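Local coordinates for sarcoplasmic calcium-binding proteins II, V, VI, and VII (Branchiostoma lanceolatum, PDB 2SAS), which binds calcium ions through EF-hand loops and seems more abundant in fast-contracting muscle, though no functional link to this distribution is established, at residues L136-V147 against A176-P185. Residues are numbered along the deposited sequence; the frame is centred on the assembly and turned at random.
Sequences LQCADVPAVYNV and AGNTLMGQKP
Pro185, the C-terminal residue, meets Val147 with the CD and CG corner of its puckered ring, CD lying 3.6 Å from Val147 CG1. The Asp140 carboxylate is the flat group at the helix start: OD1 takes the N-H of Ala143 from above its plane (49° out of it), capping helix 141-149, while OD2 stays 4.4 Å from Lys184 NZ, too far for a salt bridge. The lysine bends at chi3 (-94°) and crosses Val144, CE at 3.5 Å from Val144 CG2, with Ala143 CB also against its CD and CE. The other branch of Val144, CG1, is set anti to the backbone N (chi1 166°), which carries it past Thr179 CB. Thr179 turns its methyl CG2 to Val147 CG1 (3.7 Å) and gives its hydroxyl to Ala176 O, nearly in line with that carbonyl. The C-terminal tail after helix 158-170 lies against helix 141-149, the first helix of the fourth EF-hand. In the loop before the cap, Cys138 SG lies 3.6 Å from Gly182 CA, and its disulfide to Cys131 ties this loop to the residue just after helix 124-130. Leu136 rests CB on Met181 O (3.4 Å) and CD1 on Leu180 O, a carbonyl that Tyr130 OH hydrogen-bonds.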
loop_
_atom_site.group_PDB
_atom_site.type_symbol
_atom_site.label_atom_id
_atom_site.label_comp_id
_atom_site.label_asym_id
_atom_site.label_seq_id
_atom_site.Cartn_x
_atom_site.Cartn_y
_atom_site.Cartn_z
ATOM N N LEU A 136 4.837 2.356 0.032
ATOM C CA LEU A 136 4.413 2.349 -1.397
ATOM C C LEU A 136 5.320 1.532 -2.305
ATOM O O LEU A 136 6.540 1.437 -2.020
ATOM C CB LEU A 136 4.446 3.797 -1.908
ATOM C CG LEU A 136 3.967 4.833 -0.898
ATOM C CD1 LEU A 136 4.235 6.192 -1.453
ATOM C CD2 LEU A 136 2.474 4.521 -0.670
ATOM N N GLN A 137 4.751 1.057 -3.408
ATOM C CA GLN A 137 5.495 0.217 -4.339
ATOM C C GLN A 137 6.283 0.937 -5.408
ATOM O O GLN A 137 6.102 0.724 -6.624
ATOM C CB GLN A 137 4.647 -0.934 -4.911
ATOM C CG GLN A 137 3.573 -1.535 -4.018
ATOM C CD GLN A 137 3.960 -1.796 -2.591
ATOM O OE1 GLN A 137 4.616 -2.762 -2.237
ATOM N NE2 GLN A 137 3.573 -0.911 -1.663
ATOM N N CYS A 138 7.262 1.729 -5.012
ATOM C CA CYS A 138 8.145 2.463 -5.934
ATOM C C CYS A 138 9.142 1.545 -6.618
ATOM O O CYS A 138 10.265 1.445 -6.067
ATOM C CB CYS A 138 8.886 3.476 -5.038
ATOM S SG CYS A 138 7.772 4.762 -4.426
ATOM N N ALA A 139 8.865 0.928 -7.746
ATOM C CA ALA A 139 9.757 -0.005 -8.429
ATOM C C ALA A 139 10.934 0.569 -9.201
ATOM O O ALA A 139 11.873 -0.149 -9.659
ATOM C CB ALA A 139 8.937 -0.881 -9.393
ATOM N N ASP A 140 10.932 1.836 -9.435
ATOM C CA ASP A 140 12.023 2.575 -10.157
ATOM C C ASP A 140 11.803 3.932 -9.503
ATOM O O ASP A 140 10.845 4.599 -9.882
ATOM C CB ASP A 140 11.777 2.417 -11.636
ATOM C CG ASP A 140 12.838 2.952 -12.558
ATOM O OD1 ASP A 140 13.536 3.899 -12.215
ATOM O OD2 ASP A 140 12.978 2.418 -13.673
ATOM N N VAL A 141 12.508 4.252 -8.454
ATOM C CA VAL A 141 12.227 5.563 -7.782
ATOM C C VAL A 141 12.638 6.700 -8.696
ATOM O O VAL A 141 11.817 7.625 -8.882
ATOM C CB VAL A 141 12.637 5.564 -6.320
ATOM C CG1 VAL A 141 12.065 6.795 -5.597
ATOM C CG2 VAL A 141 12.191 4.345 -5.538
ATOM N N PRO A 142 13.825 6.689 -9.273
ATOM C CA PRO A 142 14.288 7.716 -10.209
ATOM C C PRO A 142 13.301 7.966 -11.327
ATOM O O PRO A 142 13.118 9.150 -11.726
ATOM C CB PRO A 142 15.621 7.163 -10.775
ATOM C CG PRO A 142 16.107 6.266 -9.671
ATOM C CD PRO A 142 14.857 5.625 -9.065
ATOM N N ALA A 143 12.643 6.968 -11.897
ATOM C CA ALA A 143 11.642 7.205 -12.952
ATOM C C ALA A 143 10.382 7.865 -12.395
ATOM O O ALA A 143 9.708 8.590 -13.116
ATOM C CB ALA A 143 11.239 5.937 -13.664
ATOM N N VAL A 144 10.002 7.560 -11.154
ATOM C CA VAL A 144 8.796 8.190 -10.569
ATOM C C VAL A 144 9.185 9.632 -10.287
ATOM O O VAL A 144 8.416 10.572 -10.476
ATOM C CB VAL A 144 8.295 7.437 -9.317
ATOM C CG1 VAL A 144 7.293 8.265 -8.543
ATOM C CG2 VAL A 144 7.762 6.058 -9.656
ATOM N N TYR A 145 10.412 9.811 -9.820
ATOM C CA TYR A 145 10.862 11.209 -9.531
ATOM C C TYR A 145 10.938 12.041 -10.789
ATOM O O TYR A 145 10.760 13.266 -10.757
ATOM C CB TYR A 145 12.231 11.135 -8.864
ATOM C CG TYR A 145 12.682 12.445 -8.312
ATOM C CD1 TYR A 145 12.103 12.789 -7.082
ATOM C CD2 TYR A 145 13.594 13.315 -8.906
ATOM C CE1 TYR A 145 12.433 13.969 -6.452
ATOM C CE2 TYR A 145 13.944 14.524 -8.249
ATOM C CZ TYR A 145 13.359 14.822 -7.053
ATOM O OH TYR A 145 13.603 15.967 -6.359
ATOM N N ASN A 146 11.217 11.439 -11.939
ATOM C CA ASN A 146 11.293 12.192 -13.202
ATOM C C ASN A 146 9.928 12.601 -13.703
ATOM O O ASN A 146 9.805 13.619 -14.415
ATOM C CB ASN A 146 12.225 11.471 -14.199
ATOM C CG ASN A 146 13.671 11.935 -13.928
ATOM O OD1 ASN A 146 14.171 12.916 -14.494
ATOM N ND2 ASN A 146 14.365 11.270 -13.023
ATOM N N VAL A 147 8.862 11.871 -13.358
ATOM C CA VAL A 147 7.513 12.324 -13.759
ATOM C C VAL A 147 7.223 13.572 -12.923
ATOM O O VAL A 147 6.743 14.619 -13.364
ATOM C CB VAL A 147 6.474 11.221 -13.561
ATOM C CG1 VAL A 147 5.045 11.787 -13.672
ATOM C CG2 VAL A 147 6.668 10.036 -14.470
ATOM N N ALA A 176 0.162 12.610 -13.202
ATOM C CA ALA A 176 1.247 12.878 -12.265
ATOM C C ALA A 176 0.848 12.802 -10.809
ATOM O O ALA A 176 1.790 12.532 -9.997
ATOM C CB ALA A 176 1.889 14.267 -12.530
ATOM N N GLY A 177 -0.414 13.062 -10.472
ATOM C CA GLY A 177 -0.830 13.018 -9.016
ATOM C C GLY A 177 -0.598 11.596 -8.544
ATOM O O GLY A 177 -0.438 11.277 -7.360
ATOM N N ASN A 178 -0.517 10.630 -9.438
ATOM C CA ASN A 178 -0.252 9.250 -9.058
ATOM C C ASN A 178 1.117 9.029 -8.378
ATOM O O ASN A 178 1.226 7.971 -7.750
ATOM C CB ASN A 178 -0.351 8.288 -10.205
ATOM C CG ASN A 178 -1.715 7.965 -10.774
ATOM O OD1 ASN A 178 -1.845 6.860 -11.323
ATOM N ND2 ASN A 178 -2.671 8.845 -10.742
ATOM N N THR A 179 2.066 9.886 -8.559
ATOM C CA THR A 179 3.442 9.811 -8.032
ATOM C C THR A 179 3.526 9.815 -6.525
ATOM O O THR A 179 4.478 9.248 -5.964
ATOM C CB THR A 179 4.382 10.898 -8.675
ATOM O OG1 THR A 179 3.869 12.176 -8.285
ATOM C CG2 THR A 179 4.341 10.800 -10.226
ATOM N N LEU A 180 2.461 10.358 -5.947
ATOM C CA LEU A 180 2.339 10.453 -4.488
ATOM C C LEU A 180 1.987 9.099 -3.908
ATOM O O LEU A 180 2.120 8.874 -2.703
ATOM C CB LEU A 180 1.434 11.629 -4.195
ATOM C CG LEU A 180 1.858 13.001 -4.726
ATOM C CD1 LEU A 180 0.827 14.058 -4.337
ATOM C CD2 LEU A 180 3.195 13.357 -4.052
ATOM N N MET A 181 1.571 8.165 -4.731
ATOM C CA MET A 181 1.213 6.810 -4.251
ATOM C C MET A 181 2.421 5.932 -4.640
ATOM O O MET A 181 2.468 4.715 -4.497
ATOM C CB MET A 181 -0.099 6.292 -4.807
ATOM C CG MET A 181 -1.343 7.046 -4.494
ATOM S SD MET A 181 -2.775 6.333 -5.435
ATOM C CE MET A 181 -2.389 6.699 -7.110
ATOM N N GLY A 182 3.408 6.678 -5.166
ATOM C CA GLY A 182 4.681 6.122 -5.579
ATOM C C GLY A 182 4.558 5.451 -6.937
ATOM O O GLY A 182 5.358 4.566 -7.257
ATOM N N GLN A 183 3.573 5.855 -7.722
ATOM C CA GLN A 183 3.499 5.177 -9.045
ATOM C C GLN A 183 3.605 6.073 -10.232
ATOM O O GLN A 183 3.359 7.281 -10.208
ATOM C CB GLN A 183 2.356 4.205 -9.042
ATOM C CG GLN A 183 0.954 4.699 -8.706
ATOM C CD GLN A 183 0.050 3.902 -9.658
ATOM O OE1 GLN A 183 0.080 2.680 -9.517
ATOM N NE2 GLN A 183 -0.511 4.607 -10.622
ATOM N N LYS A 184 4.025 5.455 -11.333
ATOM C CA LYS A 184 4.150 6.249 -12.592
ATOM C C LYS A 184 2.791 6.255 -13.294
ATOM O O LYS A 184 2.104 5.229 -13.330
ATOM C CB LYS A 184 5.125 5.530 -13.537
ATOM C CG LYS A 184 6.584 5.926 -13.474
ATOM C CD LYS A 184 7.516 4.755 -13.832
ATOM C CE LYS A 184 7.947 4.041 -12.567
ATOM N NZ LYS A 184 8.687 2.782 -12.823
ATOM N N PRO A 185 2.425 7.388 -13.889
ATOM C CA PRO A 185 1.158 7.468 -14.610
ATOM C C PRO A 185 1.202 6.672 -15.902
ATOM O O PRO A 185 1.685 7.179 -16.956
ATOM C CB PRO A 185 0.966 8.942 -14.912
ATOM C CG PRO A 185 2.301 9.567 -14.827
ATOM C CD PRO A 185 3.093 8.714 -13.846
ATOM O OXT PRO A 185 0.730 5.567 -15.885
#